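Local structure of oxidoreductase, 2OG-Fe oxygenase family protein, putative, expressed (Oryza sativa subsp. japonica, 5XOI) at residues Q33-G38 against M58-N63; Q25-R30 against P86-K91; K18-D23 against F158-T163. The protein probably acts as an iron(II)- and 2-oxoglutarate-dependent dioxygenase of the AlkB family, this chain being the C-terminal part that holds the oxygenase domain. All coordinates share one frame; numbering follows the deposited sequence.

Contact 1 of 3, residues Q33-G38 against M58-N63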
ATOM      1  N   GLN A  33      -0.239  10.177 -12.143  1.00 20.92           N
ATOM      2  CA  GLN A  33      -0.202  11.614 -12.401  1.00 21.34           C
ATOM      3  C   GLN A  33      -1.427  12.062 -13.187  1.00 24.00           C
ATOM      4  O   GLN A  33      -2.032  13.094 -12.879  1.00 25.41           O
ATOM      5  CB  GLN A  33       1.075  11.984 -13.157  1.00 20.44           C
ATOM      6  CG  GLN A  33       2.312  11.979 -12.298  1.00 19.18           C
ATOM      7  CD  GLN A  33       3.570  12.146 -13.111  1.00 23.93           C
ATOM      8  OE1 GLN A  33       3.623  11.755 -14.281  1.00 24.74           O
ATOM      9  NE2 GLN A  33       4.598  12.714 -12.498  1.00 22.23           N
ATOM     10  N   LYS A  34      -1.819  11.281 -14.189  1.00 20.25           N
ATOM     11  CA  LYS A  34      -2.935  11.663 -15.045  1.00 23.76           C
ATOM     12  C   LYS A  34      -4.277  11.428 -14.358  1.00 23.52           C
ATOM     13  O   LYS A  34      -5.151  12.298 -14.387  1.00 27.89           O
ATOM     14  CB  LYS A  34      -2.861  10.889 -16.361  1.00 27.94           C
ATOM     15  CG  LYS A  34      -3.807  11.401 -17.424  1.00 32.75           C
ATOM     16  CD  LYS A  34      -3.489  10.774 -18.766  1.00 34.13           C
ATOM     17  CE  LYS A  34      -4.571  11.090 -19.778  1.00 37.95           C
ATOM     18  NZ  LYS A  34      -4.689  12.552 -20.073  1.00 37.69           N
ATOM     19  N   LEU A  35      -4.464  10.251 -13.754  1.00 25.64           N
ATOM     20  CA  LEU A  35      -5.677  10.003 -12.978  1.00 25.54           C
ATOM     21  C   LEU A  35      -5.791  10.964 -11.805  1.00 27.53           C
ATOM     22  O   LEU A  35      -6.906  11.353 -11.427  1.00 21.73           O
ATOM     23  CB  LEU A  35      -5.696   8.559 -12.482  1.00 24.85           C
ATOM     24  CG  LEU A  35      -5.699   7.427 -13.515  1.00 27.06           C
ATOM     25  CD1 LEU A  35      -5.954   6.114 -12.829  1.00 30.14           C
ATOM     26  CD2 LEU A  35      -6.750   7.668 -14.592  1.00 32.38           C
ATOM     27  N   GLY A  36      -4.654  11.376 -11.236  1.00 17.07           N
ATOM     28  CA  GLY A  36      -4.646  12.232 -10.061  1.00 18.75           C
ATOM     29  C   GLY A  36      -5.141  13.648 -10.287  1.00 17.22           C
ATOM     30  O   GLY A  36      -5.565  14.297  -9.329  1.00 19.30           O
ATOM     31  N   ILE A  37      -5.096  14.145 -11.529  1.00 21.27           N
ATOM     32  CA  ILE A  37      -5.557  15.503 -11.814  1.00 26.06           C
ATOM     33  C   ILE A  37      -6.958  15.536 -12.409  1.00 23.72           C
ATOM     34  O   ILE A  37      -7.580  16.610 -12.431  1.00 26.02           O
ATOM     35  CB  ILE A  37      -4.582  16.263 -12.744  1.00 30.30           C
ATOM     36  CG1 ILE A  37      -4.218  15.407 -13.959  1.00 30.94           C
ATOM     37  CG2 ILE A  37      -3.322  16.672 -11.996  1.00 37.75           C
ATOM     38  CD1 ILE A  37      -3.143  16.024 -14.837  1.00 43.12           C
ATOM     39  N   GLY A  38      -7.481  14.406 -12.875  1.00 22.14           N
ATOM     40  CA  GLY A  38      -8.801  14.354 -13.470  1.00 22.15           C
ATOM     41  C   GLY A  38      -9.905  14.178 -12.439  1.00 24.62           C
ATOM     42  O   GLY A  38      -9.719  14.363 -11.232  1.00 25.61           O
ATOM     43  N   MET A  58      -6.336   9.361  -3.318  1.00 14.33           N
ATOM     44  CA  MET A  58      -7.415   9.104  -4.252  1.00 18.92           C
ATOM     45  C   MET A  58      -7.575   7.599  -4.331  1.00 18.44           C
ATOM     46  O   MET A  58      -6.622   6.849  -4.101  1.00 23.75           O
ATOM     47  CB  MET A  58      -7.160   9.710  -5.641  1.00 23.18           C
ATOM     48  CG  MET A  58      -6.038   9.070  -6.440  1.00 25.45           C
ATOM     49  SD  MET A  58      -6.125   9.435  -8.234  1.00 24.08           S
ATOM     50  CE  MET A  58      -7.597   8.548  -8.708  1.00 29.16           C
ATOM     51  N   CYS A  59      -8.790   7.153  -4.622  1.00 16.47           N
ATOM     52  CA  CYS A  59      -9.029   5.724  -4.707  1.00 14.26           C
ATOM     53  C   CYS A  59      -9.204   5.310  -6.157  1.00 19.62           C
ATOM     54  O   CYS A  59      -9.644   6.098  -7.000  1.00 21.18           O
ATOM     55  CB  CYS A  59     -10.257   5.313  -3.890  1.00 19.21           C
ATOM     56  SG  CYS A  59     -10.032   5.480  -2.095  1.00 23.17           S
ATOM     57  N   LEU A  60      -8.818   4.073  -6.446  1.00 18.67           N
ATOM     58  CA  LEU A  60      -9.177   3.410  -7.686  1.00 16.16           C
ATOM     59  C   LEU A  60     -10.016   2.190  -7.345  1.00 22.24           C
ATOM     60  O   LEU A  60      -9.796   1.547  -6.317  1.00 20.44           O
ATOM     61  CB  LEU A  60      -7.951   2.962  -8.490  1.00 20.04           C
ATOM     62  CG  LEU A  60      -6.783   3.936  -8.593  1.00 22.04           C
ATOM     63  CD1 LEU A  60      -5.587   3.239  -9.268  1.00 22.90           C
ATOM     64  CD2 LEU A  60      -7.194   5.168  -9.363  1.00 23.58           C
ATOM     65  N   GLY A  61     -10.970   1.870  -8.223  1.00 20.25           N
ATOM     66  CA  GLY A  61     -11.925   0.813  -7.947  1.00 26.23           C
ATOM     67  C   GLY A  61     -13.035   1.335  -7.058  1.00 27.21           C
ATOM     68  O   GLY A  61     -13.736   2.276  -7.435  1.00 28.42           O
ATOM     69  N   LYS A  62     -13.193   0.757  -5.874  1.00 20.13           N
ATOM     70  CA  LYS A  62     -14.142   1.271  -4.902  1.00 25.52           C
ATOM     71  C   LYS A  62     -13.536   2.456  -4.155  1.00 25.54           C
ATOM     72  O   LYS A  62     -12.318   2.607  -4.057  1.00 25.14           O
ATOM     73  CB  LYS A  62     -14.549   0.169  -3.919  1.00 31.21           C
ATOM     74  CG  LYS A  62     -15.791  -0.609  -4.335  1.00 41.90           C
ATOM     75  CD  LYS A  62     -15.534  -1.518  -5.537  1.00 45.50           C
ATOM     76  CE  LYS A  62     -16.839  -2.052  -6.155  1.00 47.47           C
ATOM     77  NZ  LYS A  62     -17.505  -1.104  -7.104  1.00 50.48           N
ATOM     78  N   ASN A  63     -14.401   3.304  -3.616  1.00 26.03           N
ATOM     79  CA  ASN A  63     -13.949   4.472  -2.876  1.00 25.45           C
ATOM     80  C   ASN A  63     -14.038   4.232  -1.376  1.00 29.48           C
ATOM     81  O   ASN A  63     -15.041   3.707  -0.883  1.00 29.20           O
ATOM     82  CB  ASN A  63     -14.779   5.701  -3.245  1.00 24.11           C
ATOM     83  CG  ASN A  63     -14.280   6.943  -2.568  1.00 20.33           C
ATOM     84  OD1 ASN A  63     -13.162   7.388  -2.829  1.00 23.04           O
ATOM     85  ND2 ASN A  63     -15.104   7.524  -1.690  1.00 26.08           N
TER
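M58 reaches from its strand to the C-terminal part of helix 22-37 and meets the backbone of L35 and G36 with its sulfur. Its CB and CG only span the gap: CG sits between the backbone N and the carbonyl carbon (chi1 69°), and an extended chi2 carries the chain straight on toward the helix. SD arrives 3.7 Å from G36 CA and 3.8 Å from L35 O. There the chain bends (chi3 -68°), swinging the methyl along the helix surface so that M58 CE lies 4.2 Å from L35 CB. The bend also lays M58 CE against L60, 3.5 Å from L60 CD2. Strand 55-59 is an outermost strand of the larger sheet of the double-stranded beta-helix, the jelly-roll core of 2-oxoglutarate oxygenases, and here this part of helix 22-37 packs over it. M58 also touches V127 on the adjoining strand 124-131; its side chain is about 8 Å from that of N128, a residue that binds 2-oxoglutarate. The second apolar touch is between methyls: L35 CD1 meets L60 CD2 at 3.8 Å, the two leucines crossing at about a right angle. L60 stands where the chain turns a corner, and P83 touches L35, M58 and L60 alike.

Contact 2 of 3, residues Q25-R30 against P86-K91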
ATOM      1  N   GLN A  25       7.495   1.080 -12.755  1.00 20.26           N
ATOM      2  CA  GLN A  25       7.484   2.228 -11.848  1.00 22.31           C
ATOM      3  C   GLN A  25       7.171   3.507 -12.610  1.00 19.57           C
ATOM      4  O   GLN A  25       6.354   4.330 -12.175  1.00 19.81           O
ATOM      5  CB  GLN A  25       8.830   2.352 -11.129  1.00 18.87           C
ATOM      6  CG  GLN A  25       9.093   1.294 -10.072  1.00 21.47           C
ATOM      7  CD  GLN A  25      10.321   1.605  -9.237  1.00 28.16           C
ATOM      8  OE1 GLN A  25      10.412   2.664  -8.606  1.00 24.86           O
ATOM      9  NE2 GLN A  25      11.278   0.681  -9.229  1.00 27.03           N
ATOM     10  N   VAL A  26       7.815   3.697 -13.759  1.00 17.76           N
ATOM     11  CA  VAL A  26       7.520   4.881 -14.558  1.00 22.06           C
ATOM     12  C   VAL A  26       6.061   4.877 -14.987  1.00 20.41           C
ATOM     13  O   VAL A  26       5.370   5.901 -14.909  1.00 20.80           O
ATOM     14  CB  VAL A  26       8.463   4.958 -15.766  1.00 21.00           C
ATOM     15  CG1 VAL A  26       8.107   6.161 -16.635  1.00 22.36           C
ATOM     16  CG2 VAL A  26       9.895   5.026 -15.286  1.00 16.45           C
ATOM     17  N   ASP A  27       5.569   3.720 -15.430  1.00 18.85           N
ATOM     18  CA  ASP A  27       4.194   3.623 -15.897  1.00 23.97           C
ATOM     19  C   ASP A  27       3.215   3.892 -14.763  1.00 15.71           C
ATOM     20  O   ASP A  27       2.182   4.539 -14.970  1.00 22.34           O
ATOM     21  CB  ASP A  27       3.956   2.237 -16.501  1.00 25.91           C
ATOM     22  CG  ASP A  27       2.578   2.084 -17.106  1.00 32.44           C
ATOM     23  OD1 ASP A  27       2.115   3.008 -17.805  1.00 37.00           O
ATOM     24  OD2 ASP A  27       1.966   1.016 -16.898  1.00 37.22           O
ATOM     25  N   ILE A  28       3.533   3.407 -13.559  1.00 16.91           N
ATOM     26  CA  ILE A  28       2.641   3.596 -12.419  1.00 19.60           C
ATOM     27  C   ILE A  28       2.553   5.074 -12.061  1.00 20.48           C
ATOM     28  O   ILE A  28       1.461   5.603 -11.840  1.00 19.14           O
ATOM     29  CB  ILE A  28       3.099   2.749 -11.218  1.00 18.18           C
ATOM     30  CG1 ILE A  28       2.822   1.265 -11.469  1.00 21.43           C
ATOM     31  CG2 ILE A  28       2.379   3.196  -9.949  1.00 21.24           C
ATOM     32  CD1 ILE A  28       3.662   0.346 -10.611  1.00 23.71           C
ATOM     33  N   ILE A  29       3.701   5.761 -12.024  1.00 19.22           N
ATOM     34  CA  ILE A  29       3.716   7.198 -11.752  1.00 18.41           C
ATOM     35  C   ILE A  29       2.933   7.948 -12.817  1.00 21.77           C
ATOM     36  O   ILE A  29       2.094   8.800 -12.510  1.00 16.40           O
ATOM     37  CB  ILE A  29       5.162   7.725 -11.670  1.00 15.61           C
ATOM     38  CG1 ILE A  29       5.945   7.057 -10.528  1.00 21.04           C
ATOM     39  CG2 ILE A  29       5.162   9.268 -11.558  1.00 15.95           C
ATOM     40  CD1 ILE A  29       5.461   7.422  -9.147  1.00 29.89           C
ATOM     41  N   ARG A  30       3.208   7.655 -14.094  1.00 17.23           N
ATOM     42  CA  ARG A  30       2.547   8.396 -15.163  1.00 19.58           C
ATOM     43  C   ARG A  30       1.032   8.200 -15.120  1.00 19.21           C
ATOM     44  O   ARG A  30       0.277   9.167 -15.263  1.00 23.80           O
ATOM     45  CB  ARG A  30       3.130   7.982 -16.517  1.00 23.08           C
ATOM     46  CG  ARG A  30       4.496   8.606 -16.789  1.00 23.21           C
ATOM     47  CD  ARG A  30       5.015   8.229 -18.177  1.00 29.03           C
ATOM     48  NE  ARG A  30       6.312   8.836 -18.467  1.00 31.95           N
ATOM     49  CZ  ARG A  30       7.209   8.308 -19.295  1.00 39.40           C
ATOM     50  NH1 ARG A  30       6.953   7.156 -19.907  1.00 32.61           N
ATOM     51  NH2 ARG A  30       8.365   8.921 -19.508  1.00 44.66           N
ATOM     52  N   PRO A  86      -6.295  -0.164 -13.036  1.00 22.76           N
ATOM     53  CA  PRO A  86      -5.689  -0.683 -14.269  1.00 23.30           C
ATOM     54  C   PRO A  86      -5.373  -2.164 -14.133  1.00 23.48           C
ATOM     55  O   PRO A  86      -4.909  -2.623 -13.090  1.00 22.96           O
ATOM     56  CB  PRO A  86      -4.414   0.156 -14.412  1.00 22.60           C
ATOM     57  CG  PRO A  86      -4.711   1.431 -13.683  1.00 26.72           C
ATOM     58  CD  PRO A  86      -5.623   1.052 -12.545  1.00 24.90           C
ATOM     59  N   GLU A  87      -5.629  -2.924 -15.202  1.00 24.80           N
ATOM     60  CA  GLU A  87      -5.368  -4.361 -15.139  1.00 27.35           C
ATOM     61  C   GLU A  87      -3.890  -4.661 -14.933  1.00 25.28           C
ATOM     62  O   GLU A  87      -3.541  -5.678 -14.324  1.00 24.54           O
ATOM     63  CB  GLU A  87      -5.870  -5.058 -16.402  1.00 37.77           C
ATOM     64  CG  GLU A  87      -6.185  -6.536 -16.182  1.00 52.61           C
ATOM     65  CD  GLU A  87      -7.233  -7.063 -17.147  1.00 63.41           C
ATOM     66  OE1 GLU A  87      -7.396  -6.458 -18.229  1.00 65.33           O
ATOM     67  OE2 GLU A  87      -7.898  -8.075 -16.823  1.00 66.56           O
ATOM     68  N   VAL A  88      -3.003  -3.789 -15.415  1.00 19.16           N
ATOM     69  CA  VAL A  88      -1.579  -4.018 -15.189  1.00 29.53           C
ATOM     70  C   VAL A  88      -1.253  -3.948 -13.701  1.00 27.77           C
ATOM     71  O   VAL A  88      -0.391  -4.688 -13.208  1.00 23.05           O
ATOM     72  CB  VAL A  88      -0.732  -3.034 -16.018  1.00 31.43           C
ATOM     73  CG1 VAL A  88      -0.950  -1.597 -15.563  1.00 31.53           C
ATOM     74  CG2 VAL A  88       0.748  -3.416 -15.938  1.00 34.78           C
ATOM     75  N   PHE A  89      -1.949  -3.080 -12.956  1.00 22.51           N
ATOM     76  CA  PHE A  89      -1.744  -3.016 -11.510  1.00 20.45           C
ATOM     77  C   PHE A  89      -2.140  -4.334 -10.857  1.00 19.65           C
ATOM     78  O   PHE A  89      -1.396  -4.888 -10.036  1.00 18.89           O
ATOM     79  CB  PHE A  89      -2.558  -1.868 -10.892  1.00 23.08           C
ATOM     80  CG  PHE A  89      -2.059  -0.472 -11.229  1.00 21.31           C
ATOM     81  CD1 PHE A  89      -1.049  -0.260 -12.152  1.00 20.30           C
ATOM     82  CD2 PHE A  89      -2.622   0.629 -10.599  1.00 18.01           C
ATOM     83  CE1 PHE A  89      -0.615   1.030 -12.451  1.00 23.45           C
ATOM     84  CE2 PHE A  89      -2.200   1.924 -10.886  1.00 20.64           C
ATOM     85  CZ  PHE A  89      -1.195   2.126 -11.820  1.00 19.95           C
ATOM     86  N   SER A  90      -3.316  -4.852 -11.223  1.00 18.98           N
ATOM     87  CA  SER A  90      -3.793  -6.121 -10.676  1.00 15.70           C
ATOM     88  C   SER A  90      -2.844  -7.262 -11.014  1.00 20.50           C
ATOM     89  O   SER A  90      -2.633  -8.158 -10.193  1.00 19.33           O
ATOM     90  CB  SER A  90      -5.198  -6.437 -11.200  1.00 26.03           C
ATOM     91  OG  SER A  90      -6.159  -5.530 -10.688  1.00 29.93           O
ATOM     92  N   LYS A  91      -2.267  -7.241 -12.221  1.00 17.71           N
ATOM     93  CA  LYS A  91      -1.304  -8.274 -12.618  1.00 21.23           C
ATOM     94  C   LYS A  91      -0.086  -8.277 -11.703  1.00 22.59           C
ATOM     95  O   LYS A  91       0.369  -9.340 -11.251  1.00 20.33           O
ATOM     96  CB  LYS A  91      -0.880  -8.048 -14.067  1.00 21.22           C
ATOM     97  CG  LYS A  91       0.274  -8.923 -14.558  1.00 30.76           C
ATOM     98  CD  LYS A  91       1.413  -8.075 -15.153  1.00 45.69           C
ATOM     99  CE  LYS A  91       2.722  -8.857 -15.274  1.00 51.60           C
ATOM    100  NZ  LYS A  91       3.778  -8.099 -16.007  1.00 53.62           N
TER
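I28 and F89 make the apolar contact between the two helical segments. The ring comes in from helix 87-106 with its far end leading: F89 CE1 is 3.6 Å from I28 CG1, and F89 CZ lies 4.2 Å from I28 CG2, so both branches of the isoleucine border the same end of the ring. F89 CE1 also comes within 4.1 Å of I28 CA, which brings the ring right up to the helix backbone. I28 CG1 meets the ring obliquely. On the phenylalanine side, CG lies anti to the carbonyl carbon (chi1 -70°), and this directs the ring back along its helix, where P86 at the N-cap position covers one face with CG 3.7 Å above the plane. L226 of strand 223-229 touches both I28 and F89. With the ring of F89 cut back to the methyl of an alanine, a gap is likely to open between the two helices, with P86 CG left over no ring and I28 CG1 without the carbons it rests on.

A looser, mixed contact flanks this pair. D27 and V88 approach from opposite directions, and D27 OD2 stops 4.1 Å from V88 CG1. This is a van der Waals touch; the polar partner of D27 is R31 on the same helix, one turn on, whose NE forms a salt bridge with D27 OD2.

I28 further touches F158 and L160, and F89 touches F228. Two helices meeting side by side on the outer face of the larger beta sheet are characteristic of the double-stranded beta-helix fold of 2-oxoglutarate oxygenases, in which helices buttress the major sheet.

Contact 3 of 3, residues K18-D23 against F158-T163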
ATOM      1  N   LYS A  18      12.634  -4.137  -4.223  1.00 19.67           N
ATOM      2  CA  LYS A  18      12.844  -3.723  -5.616  1.00 21.67           C
ATOM      3  C   LYS A  18      12.061  -4.611  -6.588  1.00 22.19           C
ATOM      4  O   LYS A  18      12.539  -4.974  -7.665  1.00 19.37           O
ATOM      5  CB  LYS A  18      14.337  -3.717  -5.959  1.00 24.95           C
ATOM      6  CG  LYS A  18      15.174  -2.754  -5.107  1.00 35.31           C
ATOM      7  CD  LYS A  18      14.624  -1.333  -5.161  1.00 33.32           C
ATOM      8  CE  LYS A  18      15.323  -0.408  -4.149  1.00 40.08           C
ATOM      9  NZ  LYS A  18      15.148   1.057  -4.467  1.00 39.04           N
ATOM     10  N   PHE A  19      10.847  -4.991  -6.186  1.00 19.95           N
ATOM     11  CA  PHE A  19      10.050  -5.910  -6.994  1.00 18.44           C
ATOM     12  C   PHE A  19       9.546  -5.246  -8.275  1.00 21.04           C
ATOM     13  O   PHE A  19       9.477  -5.892  -9.329  1.00 19.32           O
ATOM     14  CB  PHE A  19       8.882  -6.434  -6.157  1.00 16.29           C
ATOM     15  CG  PHE A  19       8.115  -7.547  -6.798  1.00 16.10           C
ATOM     16  CD1 PHE A  19       8.653  -8.823  -6.873  1.00 19.40           C
ATOM     17  CD2 PHE A  19       6.842  -7.325  -7.307  1.00 18.19           C
ATOM     18  CE1 PHE A  19       7.934  -9.868  -7.461  1.00 18.79           C
ATOM     19  CE2 PHE A  19       6.115  -8.359  -7.899  1.00 19.05           C
ATOM     20  CZ  PHE A  19       6.667  -9.630  -7.975  1.00 15.83           C
ATOM     21  N   LEU A  20       9.185  -3.961  -8.208  1.00 17.38           N
ATOM     22  CA  LEU A  20       8.641  -3.261  -9.372  1.00 13.50           C
ATOM     23  C   LEU A  20       9.726  -2.979 -10.414  1.00 20.34           C
ATOM     24  O   LEU A  20      10.742  -2.350 -10.108  1.00 23.58           O
ATOM     25  CB  LEU A  20       7.988  -1.949  -8.930  1.00 16.52           C
ATOM     26  CG  LEU A  20       6.818  -2.106  -7.956  1.00 13.64           C
ATOM     27  CD1 LEU A  20       6.262  -0.737  -7.512  1.00 19.27           C
ATOM     28  CD2 LEU A  20       5.720  -2.935  -8.590  1.00 16.48           C
ATOM     29  N   LYS A  21       9.490  -3.415 -11.656  1.00 21.58           N
ATOM     30  CA  LYS A  21      10.457  -3.194 -12.728  1.00 28.92           C
ATOM     31  C   LYS A  21      10.568  -1.707 -13.058  1.00 27.46           C
ATOM     32  O   LYS A  21       9.692  -0.906 -12.735  1.00 19.49           O
ATOM     33  CB  LYS A  21      10.064  -3.948 -14.001  1.00 32.24           C
ATOM     34  CG  LYS A  21       9.986  -5.457 -13.883  1.00 35.51           C
ATOM     35  CD  LYS A  21       9.895  -6.060 -15.279  1.00 47.25           C
ATOM     36  CE  LYS A  21       8.842  -7.147 -15.355  1.00 52.98           C
ATOM     37  NZ  LYS A  21       9.015  -8.134 -14.254  1.00 56.80           N
ATOM     38  N   HIS A  22      11.667  -1.359 -13.738  1.00 25.98           N
ATOM     39  CA  HIS A  22      11.944   0.018 -14.150  1.00 22.45           C
ATOM     40  C   HIS A  22      10.749   0.652 -14.848  1.00 22.62           C
ATOM     41  O   HIS A  22      10.223   1.691 -14.411  1.00 20.34           O
ATOM     42  CB  HIS A  22      13.173   0.019 -15.081  1.00 21.72           C
ATOM     43  CG  HIS A  22      13.478   1.347 -15.717  1.00 24.76           C
ATOM     44  ND1 HIS A  22      14.701   1.973 -15.580  1.00 29.96           N
ATOM     45  CD2 HIS A  22      12.740   2.146 -16.525  1.00 29.38           C
ATOM     46  CE1 HIS A  22      14.693   3.109 -16.257  1.00 27.55           C
ATOM     47  NE2 HIS A  22      13.513   3.242 -16.833  1.00 29.07           N
ATOM     48  N   ASP A  23      10.334   0.059 -15.970  1.00 18.88           N
ATOM     49  CA  ASP A  23       9.298   0.680 -16.786  1.00 24.98           C
ATOM     50  C   ASP A  23       7.952   0.652 -16.078  1.00 21.79           C
ATOM     51  O   ASP A  23       7.103   1.512 -16.332  1.00 25.09           O
ATOM     52  CB  ASP A  23       9.207  -0.015 -18.150  1.00 29.20           C
ATOM     53  CG  ASP A  23      10.206   0.541 -19.166  1.00 28.35           C
ATOM     54  OD1 ASP A  23      10.735   1.652 -18.948  1.00 29.31           O
ATOM     55  OD2 ASP A  23      10.459  -0.129 -20.193  1.00 31.09           O
ATOM     56  N   PHE A 158       2.419  -0.990  -2.818  1.00 13.40           N
ATOM     57  CA  PHE A 158       3.515  -0.530  -3.676  1.00 13.23           C
ATOM     58  C   PHE A 158       4.124   0.738  -3.089  1.00 15.56           C
ATOM     59  O   PHE A 158       3.396   1.622  -2.635  1.00 13.89           O
ATOM     60  CB  PHE A 158       3.038  -0.161  -5.090  1.00 13.37           C
ATOM     61  CG  PHE A 158       2.449  -1.286  -5.907  1.00 15.78           C
ATOM     62  CD1 PHE A 158       2.435  -2.595  -5.462  1.00 18.08           C
ATOM     63  CD2 PHE A 158       1.928  -0.999  -7.164  1.00 17.82           C
ATOM     64  CE1 PHE A 158       1.896  -3.602  -6.253  1.00 16.39           C
ATOM     65  CE2 PHE A 158       1.394  -1.988  -7.960  1.00 19.90           C
ATOM     66  CZ  PHE A 158       1.371  -3.298  -7.505  1.00 15.14           C
ATOM     67  N   SER A 159       5.449   0.868  -3.184  1.00 14.25           N
ATOM     68  CA  SER A 159       6.150   2.071  -2.744  1.00 13.95           C
ATOM     69  C   SER A 159       6.944   2.642  -3.911  1.00 14.29           C
ATOM     70  O   SER A 159       7.643   1.900  -4.605  1.00 15.05           O
ATOM     71  CB  SER A 159       7.093   1.781  -1.565  1.00 13.85           C
ATOM     72  OG  SER A 159       6.375   1.490  -0.375  1.00 17.90           O
ATOM     73  N   LEU A 160       6.841   3.957  -4.131  1.00 12.27           N
ATOM     74  CA  LEU A 160       7.585   4.602  -5.209  1.00 14.48           C
ATOM     75  C   LEU A 160       8.036   5.985  -4.767  1.00 15.86           C
ATOM     76  O   LEU A 160       7.301   6.692  -4.073  1.00 14.03           O
ATOM     77  CB  LEU A 160       6.752   4.727  -6.498  1.00 15.47           C
ATOM     78  CG  LEU A 160       6.186   3.456  -7.143  1.00 15.46           C
ATOM     79  CD1 LEU A 160       4.859   3.065  -6.514  1.00 24.35           C
ATOM     80  CD2 LEU A 160       6.008   3.668  -8.634  1.00 22.70           C
ATOM     81  N   GLY A 161       9.237   6.378  -5.196  1.00 14.19           N
ATOM     82  CA  GLY A 161       9.746   7.697  -4.854  1.00 16.34           C
ATOM     83  C   GLY A 161      10.634   7.680  -3.626  1.00 17.12           C
ATOM     84  O   GLY A 161      11.458   6.777  -3.464  1.00 15.93           O
ATOM     85  N   ASP A 162      10.494   8.680  -2.761  1.00 13.68           N
ATOM     86  CA  ASP A 162      11.275   8.722  -1.529  1.00 14.48           C
ATOM     87  C   ASP A 162      10.944   7.546  -0.610  1.00 13.36           C
ATOM     88  O   ASP A 162       9.816   7.044  -0.580  1.00 14.35           O
ATOM     89  CB  ASP A 162      11.009  10.027  -0.786  1.00 16.01           C
ATOM     90  CG  ASP A 162      11.620  11.228  -1.477  1.00 22.42           C
ATOM     91  OD1 ASP A 162      12.667  11.073  -2.158  1.00 17.95           O
ATOM     92  OD2 ASP A 162      11.054  12.336  -1.325  1.00 18.49           O
ATOM     93  N   THR A 163      11.939   7.137   0.168  1.00 13.70           N
ATOM     94  CA  THR A 163      11.780   6.040   1.115  1.00 15.10           C
ATOM     95  C   THR A 163      10.882   6.448   2.276  1.00 17.95           C
ATOM     96  O   THR A 163      10.963   7.578   2.774  1.00 14.34           O
ATOM     97  CB  THR A 163      13.154   5.632   1.635  1.00 16.17           C
ATOM     98  OG1 THR A 163      13.955   5.178   0.533  1.00 16.76           O
ATOM     99  CG2 THR A 163      13.045   4.536   2.714  1.00 16.95           C
TER
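L20 sets one methyl squarely over the ring of F158 and the other against the strand beside it. The leucine and the phenylalanine cross at about a right angle. L20 CD2 stands 4.3 Å from the ring centroid and only 2° off the ring normal, a CH-pi contact centred on the face. The second branch is turned to the strand: L20 CD1 touches F158 CB at 4.1 Å and, farther along, L160 CD1 at 4.2 Å, with S159 O 4.2 Å from L20 CD1 as well. The leucine therefore bridges two residues that lie two apart on the strand. Its CG is anti to the carbonyl carbon (chi1 -61°), which extends the side chain from the loop toward the strand, with CD2 over the ring and CD1 against the strand itself.

More apolar groups close round this core: I92 of helix 87-106 and V187 of strand 187-190 both touch L20 and F158, while the ring of F158 meets that of F228 with planes at about 55°.

S159, between the two apolar residues, gives its carbonyl O to the contact zone but points its hydroxyl to the other side of the sheet, where OG is hydrogen-bonded to R223 NH2. R223 binds 2-oxoglutarate and succinate, so this strand of the major sheet has the hydrophobic layer under its helices on one face and the cosubstrate pocket of the double-stranded beta-helix on the other.

How the contacts relate
Helix 22-37 and the loop leading into it supply one side of all three contacts, in the order contact 3, contact 2, contact 1 along the chain. The partners follow in reverse order, 58-63, 86-91 and 158-163, so the contacts enclose one another along the chain. Contacts 2 and 3 have centres about 11 Å apart and touch: I28 CG2 packs on L160 CD2. Contacts 1 and 2, with centres about 13 Å apart, meet where L60 CD1 lies 3.9 Å from P86 CD. Contacts 1 and 3, with centres about 19 Å apart, do not touch, yet both reach the seven-stranded sheet. Together they seat the helix layer on the oxygenase domain's major sheet.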